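Local structure of secreted protein ASP-2 (Necator americanus, 1U53) at residues A[18-23]-A[157-162]; A[29-34]-A[107-112]. The protein is of unknown function but belongs to the CAP (pathogenesis-related-1) proteins, is secreted by a human hookworm and serves as a vaccine antigen. All blocks are in the same frame, centred on the assembly; numbering follows the deposited sequence.

Contact 1 (A[18-23]-A[157-162]); sequences QKFLEM and CYVVCQ. Unlike the reference sequence in segment 18-23: Met23 (reference Leu).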
ATOM      1  N   GLN A  18       3.808  -7.424 -10.526  1.00 11.99           N
ATOM      2  CA  GLN A  18       3.395  -8.585  -9.751  1.00 15.22           C
ATOM      3  C   GLN A  18       3.904  -8.496  -8.336  1.00 13.40           C
ATOM      4  O   GLN A  18       3.179  -8.809  -7.400  1.00 12.21           O
ATOM      5  CB  GLN A  18       3.897  -9.872 -10.417  1.00 15.67           C
ATOM      6  CG  GLN A  18       3.152 -10.120 -11.733  1.00 21.10           C
ATOM      7  CD  GLN A  18       3.581 -11.407 -12.441  1.00 22.10           C
ATOM      8  OE1 GLN A  18       4.643 -11.969 -12.164  1.00 27.74           O
ATOM      9  NE2 GLN A  18       2.747 -11.873 -13.358  1.00 26.04           N
ATOM     10  N   LYS A  19       5.142  -8.032  -8.170  1.00 13.05           N
ATOM     11  CA  LYS A  19       5.707  -7.953  -6.820  1.00 12.74           C
ATOM     12  C   LYS A  19       4.916  -6.985  -5.975  1.00 12.57           C
ATOM     13  O   LYS A  19       4.552  -7.278  -4.835  1.00 13.22           O
ATOM     14  CB  LYS A  19       7.192  -7.571  -6.889  1.00 13.65           C
ATOM     15  CG  LYS A  19       7.920  -7.570  -5.555  1.00 16.48           C
ATOM     16  CD  LYS A  19       7.935  -8.980  -4.978  1.00 18.95           C
ATOM     17  CE  LYS A  19       8.749  -9.089  -3.736  1.00 22.12           C
ATOM     18  NZ  LYS A  19       8.523 -10.463  -3.151  1.00 21.07           N
ATOM     19  N   PHE A  20       4.597  -5.832  -6.550  1.00 10.47           N
ATOM     20  CA  PHE A  20       3.822  -4.839  -5.779  1.00  9.98           C
ATOM     21  C   PHE A  20       2.473  -5.401  -5.353  1.00 10.68           C
ATOM     22  O   PHE A  20       2.103  -5.328  -4.199  1.00 10.72           O
ATOM     23  CB  PHE A  20       3.568  -3.565  -6.610  1.00  9.80           C
ATOM     24  CG  PHE A  20       4.666  -2.548  -6.513  1.00 11.38           C
ATOM     25  CD1 PHE A  20       5.036  -2.003  -5.276  1.00 11.27           C
ATOM     26  CD2 PHE A  20       5.350  -2.142  -7.642  1.00 12.78           C
ATOM     27  CE1 PHE A  20       6.101  -1.023  -5.199  1.00 14.60           C
ATOM     28  CE2 PHE A  20       6.384  -1.160  -7.563  1.00 15.90           C
ATOM     29  CZ  PHE A  20       6.742  -0.629  -6.342  1.00 14.60           C
ATOM     30  N   LEU A  21       1.731  -5.994  -6.299  1.00 10.34           N
ATOM     31  CA  LEU A  21       0.408  -6.477  -5.965  1.00 10.92           C
ATOM     32  C   LEU A  21       0.477  -7.661  -4.967  1.00 11.10           C
ATOM     33  O   LEU A  21      -0.249  -7.692  -3.955  1.00 12.67           O
ATOM     34  CB  LEU A  21      -0.329  -6.927  -7.241  1.00 13.43           C
ATOM     35  CG  LEU A  21      -1.772  -7.321  -6.961  1.00 14.36           C
ATOM     36  CD1 LEU A  21      -2.661  -6.113  -6.496  1.00 15.21           C
ATOM     37  CD2 LEU A  21      -2.374  -7.999  -8.164  1.00 16.52           C
ATOM     38  N   GLU A  22       1.358  -8.626  -5.224  1.00 12.52           N
ATOM     39  CA  GLU A  22       1.435  -9.787  -4.298  1.00 13.60           C
ATOM     40  C   GLU A  22       1.856  -9.401  -2.884  1.00 12.57           C
ATOM     41  O   GLU A  22       1.258  -9.897  -1.906  1.00 12.98           O
ATOM     42  CB  GLU A  22       2.406 -10.817  -4.872  1.00 16.39           C
ATOM     43  CG  GLU A  22       1.789 -11.394  -6.133  1.00 20.96           C
ATOM     44  CD  GLU A  22       2.704 -12.302  -6.872  1.00 27.35           C
ATOM     45  OE1 GLU A  22       3.774 -12.628  -6.310  1.00 29.36           O
ATOM     46  OE2 GLU A  22       2.341 -12.667  -8.026  1.00 30.43           O
ATOM     47  N   MET A  23       2.859  -8.528  -2.778  1.00 11.81           N
ATOM     48  CA  MET A  23       3.328  -8.020  -1.487  1.00 13.33           C
ATOM     49  C   MET A  23       2.215  -7.276  -0.793  1.00 13.52           C
ATOM     50  O   MET A  23       1.992  -7.430   0.396  1.00 11.70           O
ATOM     51  CB  MET A  23       4.471  -7.023  -1.642  1.00 16.17           C
ATOM     52  CG  MET A  23       5.673  -7.562  -2.180  1.00 21.79           C
ATOM     53  SD  MET A  23       7.043  -7.682  -1.024  1.00 25.42           S
ATOM     54  CE  MET A  23       6.881  -6.777   0.432  1.00 20.11           C
ATOM     55  N   CYS A 157      16.587   5.805  -7.287  1.00 13.76           N
ATOM     56  CA  CYS A 157      15.575   4.924  -7.852  1.00 12.19           C
ATOM     57  C   CYS A 157      14.316   5.403  -7.139  1.00 12.12           C
ATOM     58  O   CYS A 157      14.290   5.392  -5.904  1.00 13.05           O
ATOM     59  CB  CYS A 157      15.869   3.459  -7.498  1.00 14.61           C
ATOM     60  SG  CYS A 157      14.519   2.356  -8.024  1.00 14.24           S
ATOM     61  N   TYR A 158      13.310   5.888  -7.890  1.00  9.78           N
ATOM     62  CA  TYR A 158      12.163   6.565  -7.282  1.00 10.95           C
ATOM     63  C   TYR A 158      10.894   5.743  -7.525  1.00 10.87           C
ATOM     64  O   TYR A 158      10.583   5.388  -8.661  1.00 10.06           O
ATOM     65  CB  TYR A 158      12.049   7.981  -7.877  1.00 11.60           C
ATOM     66  CG  TYR A 158      10.914   8.821  -7.362  1.00 11.71           C
ATOM     67  CD1 TYR A 158      10.547   8.795  -6.006  1.00 12.32           C
ATOM     68  CD2 TYR A 158      10.263   9.718  -8.192  1.00 12.98           C
ATOM     69  CE1 TYR A 158       9.505   9.589  -5.514  1.00 12.42           C
ATOM     70  CE2 TYR A 158       9.190  10.499  -7.713  1.00 13.44           C
ATOM     71  CZ  TYR A 158       8.827  10.442  -6.384  1.00 12.41           C
ATOM     72  OH  TYR A 158       7.796  11.239  -5.925  1.00 12.20           O
ATOM     73  N   VAL A 159      10.194   5.401  -6.430  1.00 10.29           N
ATOM     74  CA  VAL A 159       9.044   4.487  -6.493  1.00 10.09           C
ATOM     75  C   VAL A 159       7.842   5.241  -6.017  1.00  9.05           C
ATOM     76  O   VAL A 159       7.856   5.838  -4.931  1.00  9.91           O
ATOM     77  CB  VAL A 159       9.244   3.303  -5.531  1.00  9.70           C
ATOM     78  CG1 VAL A 159       8.027   2.395  -5.472  1.00 11.87           C
ATOM     79  CG2 VAL A 159      10.528   2.513  -5.924  1.00 12.47           C
ATOM     80  N   VAL A 160       6.779   5.149  -6.780  1.00 11.18           N
ATOM     81  CA  VAL A 160       5.515   5.731  -6.379  1.00 10.02           C
ATOM     82  C   VAL A 160       4.440   4.684  -6.552  1.00 10.82           C
ATOM     83  O   VAL A 160       4.307   4.107  -7.621  1.00 11.43           O
ATOM     84  CB  VAL A 160       5.197   6.934  -7.310  1.00 11.39           C
ATOM     85  CG1 VAL A 160       3.834   7.583  -6.968  1.00 13.13           C
ATOM     86  CG2 VAL A 160       6.265   7.995  -7.183  1.00 12.44           C
ATOM     87  N   CYS A 161       3.638   4.442  -5.503  1.00 10.11           N
ATOM     88  CA  CYS A 161       2.395   3.668  -5.663  1.00  8.94           C
ATOM     89  C   CYS A 161       1.182   4.563  -5.406  1.00  9.71           C
ATOM     90  O   CYS A 161       1.234   5.424  -4.521  1.00 10.75           O
ATOM     91  CB  CYS A 161       2.317   2.535  -4.643  1.00  8.87           C
ATOM     92  SG  CYS A 161       3.373   1.128  -5.088  1.00 11.46           S
ATOM     93  N   GLN A 162       0.121   4.398  -6.184  1.00 10.15           N
ATOM     94  CA  GLN A 162      -1.118   5.109  -5.850  1.00 10.32           C
ATOM     95  C   GLN A 162      -2.219   4.083  -5.572  1.00 10.92           C
ATOM     96  O   GLN A 162      -2.109   2.933  -5.957  1.00 12.29           O
ATOM     97  CB  GLN A 162      -1.508   6.147  -6.925  1.00  9.20           C
ATOM     98  CG  GLN A 162      -0.561   7.341  -6.844  1.00 10.56           C
ATOM     99  CD  GLN A 162      -0.663   8.340  -8.000  1.00 11.47           C
ATOM    100  OE1 GLN A 162      -1.498   8.175  -8.882  1.00 12.97           O
ATOM    101  NE2 GLN A 162       0.180   9.400  -7.976  1.00 11.49           N
TER

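Contact 2 (A[29-34]-A[107-112]); sequences SSVALG and AWFGEL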
ATOM      1  N   SER A  29      -3.069  -9.557   4.135  1.00 11.32           N
ATOM      2  CA  SER A  29      -3.561 -10.822   4.678  1.00 12.39           C
ATOM      3  C   SER A  29      -2.934 -11.086   6.042  1.00 13.24           C
ATOM      4  O   SER A  29      -3.633 -11.430   6.994  1.00 12.98           O
ATOM      5  CB  SER A  29      -3.282 -12.008   3.706  1.00 13.23           C
ATOM      6  OG  SER A  29      -3.450 -13.284   4.355  1.00 12.56           O
ATOM      7  N   SER A  30      -1.624 -10.898   6.152  1.00 11.51           N
ATOM      8  CA  SER A  30      -0.978 -11.044   7.480  1.00 12.12           C
ATOM      9  C   SER A  30      -1.638 -10.192   8.555  1.00 12.13           C
ATOM     10  O   SER A  30      -1.877 -10.658   9.654  1.00 12.84           O
ATOM     11  CB  SER A  30       0.515 -10.730   7.424  1.00 14.73           C
ATOM     12  OG  SER A  30       0.824  -9.339   7.391  1.00 22.49           O
ATOM     13  N   VAL A  31      -1.916  -8.927   8.253  1.00 10.94           N
ATOM     14  CA  VAL A  31      -2.572  -8.070   9.230  1.00 12.30           C
ATOM     15  C   VAL A  31      -3.962  -8.641   9.549  1.00 12.12           C
ATOM     16  O   VAL A  31      -4.327  -8.783  10.716  1.00 12.23           O
ATOM     17  CB  VAL A  31      -2.695  -6.621   8.683  1.00 12.99           C
ATOM     18  CG1 VAL A  31      -3.670  -5.791   9.548  1.00 12.59           C
ATOM     19  CG2 VAL A  31      -1.315  -6.026   8.565  1.00 11.81           C
ATOM     20  N   ALA A  32      -4.748  -8.946   8.525  1.00 11.79           N
ATOM     21  CA  ALA A  32      -6.128  -9.403   8.715  1.00 12.53           C
ATOM     22  C   ALA A  32      -6.216 -10.670   9.562  1.00 11.95           C
ATOM     23  O   ALA A  32      -7.145 -10.831  10.379  1.00 14.90           O
ATOM     24  CB  ALA A  32      -6.824  -9.573   7.349  1.00 12.06           C
ATOM     25  N   LEU A  33      -5.245 -11.563   9.437  1.00 12.07           N
ATOM     26  CA  LEU A  33      -5.273 -12.826  10.165  1.00 13.40           C
ATOM     27  C   LEU A  33      -4.726 -12.713  11.579  1.00 16.07           C
ATOM     28  O   LEU A  33      -4.665 -13.720  12.337  1.00 16.03           O
ATOM     29  CB  LEU A  33      -4.395 -13.819   9.382  1.00 13.32           C
ATOM     30  CG  LEU A  33      -4.914 -14.260   8.015  1.00 12.66           C
ATOM     31  CD1 LEU A  33      -3.883 -15.123   7.273  1.00 14.44           C
ATOM     32  CD2 LEU A  33      -6.201 -15.055   8.177  1.00 14.23           C
ATOM     33  N   GLY A  34      -4.279 -11.507  11.948  1.00 13.89           N
ATOM     34  CA  GLY A  34      -3.719 -11.266  13.273  1.00 13.99           C
ATOM     35  C   GLY A  34      -2.269 -11.636  13.458  1.00 14.55           C
ATOM     36  O   GLY A  34      -1.833 -11.861  14.589  1.00 14.63           O
ATOM     37  N   ALA A 107       9.560  -1.044   3.396  1.00 11.50           N
ATOM     38  CA  ALA A 107       9.807   0.202   4.147  1.00 11.45           C
ATOM     39  C   ALA A 107       8.494   0.808   4.624  1.00 13.35           C
ATOM     40  O   ALA A 107       8.395   1.352   5.727  1.00 14.76           O
ATOM     41  CB  ALA A 107      10.538   1.225   3.261  1.00 12.90           C
ATOM     42  N   TRP A 108       7.497   0.745   3.749  1.00 12.14           N
ATOM     43  CA  TRP A 108       6.175   1.296   4.094  1.00 10.96           C
ATOM     44  C   TRP A 108       5.538   0.463   5.182  1.00 10.97           C
ATOM     45  O   TRP A 108       5.040   0.988   6.188  1.00 11.76           O
ATOM     46  CB  TRP A 108       5.258   1.343   2.872  1.00 11.77           C
ATOM     47  CG  TRP A 108       5.769   2.293   1.781  1.00 10.64           C
ATOM     48  CD1 TRP A 108       6.527   3.428   1.948  1.00  9.94           C
ATOM     49  CD2 TRP A 108       5.518   2.173   0.380  1.00  9.58           C
ATOM     50  NE1 TRP A 108       6.802   3.999   0.710  1.00 10.66           N
ATOM     51  CE2 TRP A 108       6.206   3.230  -0.262  1.00  9.39           C
ATOM     52  CE3 TRP A 108       4.814   1.223  -0.411  1.00 10.68           C
ATOM     53  CZ2 TRP A 108       6.150   3.419  -1.638  1.00  9.33           C
ATOM     54  CZ3 TRP A 108       4.775   1.410  -1.790  1.00 10.77           C
ATOM     55  CH2 TRP A 108       5.475   2.499  -2.387  1.00 10.03           C
ATOM     56  N   PHE A 109       5.492  -0.842   4.952  1.00 10.32           N
ATOM     57  CA  PHE A 109       4.826  -1.726   5.903  1.00 10.52           C
ATOM     58  C   PHE A 109       5.553  -1.740   7.230  1.00 12.07           C
ATOM     59  O   PHE A 109       4.925  -1.924   8.269  1.00 12.94           O
ATOM     60  CB  PHE A 109       4.746  -3.120   5.320  1.00 10.82           C
ATOM     61  CG  PHE A 109       3.919  -4.045   6.166  1.00 10.50           C
ATOM     62  CD1 PHE A 109       2.523  -4.059   6.029  1.00 10.26           C
ATOM     63  CD2 PHE A 109       4.527  -4.872   7.096  1.00 11.36           C
ATOM     64  CE1 PHE A 109       1.756  -4.913   6.810  1.00 13.22           C
ATOM     65  CE2 PHE A 109       3.749  -5.708   7.902  1.00 10.37           C
ATOM     66  CZ  PHE A 109       2.383  -5.734   7.756  1.00 10.52           C
ATOM     67  N   GLY A 110       6.862  -1.499   7.201  1.00 13.22           N
ATOM     68  CA  GLY A 110       7.679  -1.596   8.417  1.00 14.14           C
ATOM     69  C   GLY A 110       7.359  -0.572   9.491  1.00 14.13           C
ATOM     70  O   GLY A 110       7.743  -0.768  10.639  1.00 15.77           O
ATOM     71  N   GLU A 111       6.602   0.471   9.128  1.00 11.76           N
ATOM     72  CA  GLU A 111       6.099   1.488  10.082  1.00 11.93           C
ATOM     73  C   GLU A 111       5.314   0.840  11.234  1.00 13.30           C
ATOM     74  O   GLU A 111       5.375   1.325  12.369  1.00 14.12           O
ATOM     75  CB  GLU A 111       5.266   2.530   9.321  1.00 12.43           C
ATOM     76  CG  GLU A 111       6.189   3.343   8.413  1.00 12.74           C
ATOM     77  CD  GLU A 111       5.495   4.387   7.589  1.00 16.12           C
ATOM     78  OE1 GLU A 111       4.245   4.338   7.494  1.00 16.05           O
ATOM     79  OE2 GLU A 111       6.237   5.273   7.037  1.00 14.93           O
ATOM     80  N   LEU A 112       4.570  -0.242  10.951  1.00 11.68           N
ATOM     81  CA  LEU A 112       3.756  -0.862  12.012  1.00 10.96           C
ATOM     82  C   LEU A 112       4.685  -1.420  13.099  1.00 11.78           C
ATOM     83  O   LEU A 112       4.497  -1.113  14.275  1.00 12.90           O
ATOM     84  CB  LEU A 112       2.906  -2.006  11.420  1.00 11.17           C
ATOM     85  CG  LEU A 112       2.158  -2.889  12.447  1.00 12.88           C
ATOM     86  CD1 LEU A 112       1.128  -2.071  13.254  1.00 12.03           C
ATOM     87  CD2 LEU A 112       1.521  -4.086  11.686  1.00 11.60           C
TER

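Contact 1 (A[18-23]-A[157-162])
Phe20 reaches from helix 14-32 onto Val159 and Cys161 of strand 157-164, and in doing so joins a helical layer to the central sheet of the alpha-beta-alpha sandwich that defines the CAP fold. The example illustrates how one large aromatic can span a helix-sheet interface: the backbones stay well separated, with CA of Phe20 and CA of Cys161 8.6 Å apart, and a single ring bridges the distance. The two strand residues use the ring in different ways. SG of Cys161 lies over a face, 3.8 Å from the ring centroid and 28° off the normal, a sulfur-aromatic contact displaced toward the CD1-CE1 side of the ring. Val159, approaching from the direction opposite to that of Phe20, offers its CG1 branch to the ring edge, near the plane. Because CG of Phe20 is swung anti to its own carbonyl carbon (chi1 -87°), the ring extends from the helix with CZ leading toward the valine. Val159 and Cys161 share one side of the strand by its normal alternation, whereas the intervening Val160 turns to the other side and packs on Ala63 and Ala67 of helix 57-67. The sulfur is also tethered: Cys161 is disulfide-bonded to Cys148 on the adjacent strand 145-152, so the atom resting on the ring is part of a covalent cross-strand link. Phe20 touches Cys148 and Val150 of that strand as well, and Ala101 and Ser105 of helix 97-109, which leaves it buried between sheet and helices. With no hydrogen bonds between the segments, the contact rests on van der Waals fit and on the polarisable sulfur over the ring. Among the ring atoms, CE1 comes nearest to the sulfur, 3.5 Å from Cys161 SG, while CZ lies 3.4 Å from CG1 of Val159.

Contact 2 (A[29-34]-A[107-112])
The helical turns that carry Val31 and Phe109 stand well apart, the nearest CA atoms of the two segments being those of Val31 and Leu112 at 10.0 Å. On one side helix 14-32 is finishing: Gly34 leaves the helical conformation with a positive phi of 83° and closes a Schellman motif, its N bonding back to O of Val31 at 3.0 Å. On the other, the chain passes from helix 97-109 toward helix 111-115. Between them the gap is crossed largely by one ring, a worked case of a long side chain joining distant backbones. CG of Phe109 is anti to its backbone N (chi1 -173°), which carries the ring outward toward helix 14-32. Val31 meets it with CG2, the branch beside its own backbone N, and this methyl lies at the ring edge, in the plane, 3.7 Å from CE1 of Phe109 and almost as near to CZ. The two side chains run antiparallel past each other, and the valine methyl flanks the rim, not a face. From the preceding residue, OG of Ser30 comes within 3.9 Å of CZ of Phe109, a loose contact at an oblique angle. That hydroxyl is hydrogen-bonded within the helix to O of Leu27, so the oxygen near the ring is already engaged. Tyr135 of helix 133-138 consolidates the arrangement, touching Val31 and making an edge-to-face contact with Phe109. OE2 of the neighbouring Glu111 hydrogen-bonds to ND1 of His134 and OE1 to N of Tyr135, a glutamate-histidine pair that probably belongs to the central cleft known in CAP proteins. Phe109 and Val31 thus link helices 14-32, 97-109 and 133-138 within a helical part of the CAP alpha-beta-alpha sandwich.

In the fold
Both contacts draw on helix 14-32: contact 1 fastens an early turn to the sheet, contact 2 its C-terminal end to the junction after helix 97-109. Their centres lie about 15 Å apart, and the segments 29-34 and 107-112 fall in sequence between the two segments of contact 1. Trp108 connects them directly. Its CZ3 lies 3.6 Å from SG of Cys161, and its CH2 is 4.0 Å from CG1 of Val159, so the strand atoms that meet Phe20 also receive the tryptophan that precedes Phe109. Trp108 stacks on His134 too, placing this shared core beside what is probably the CAP cleft.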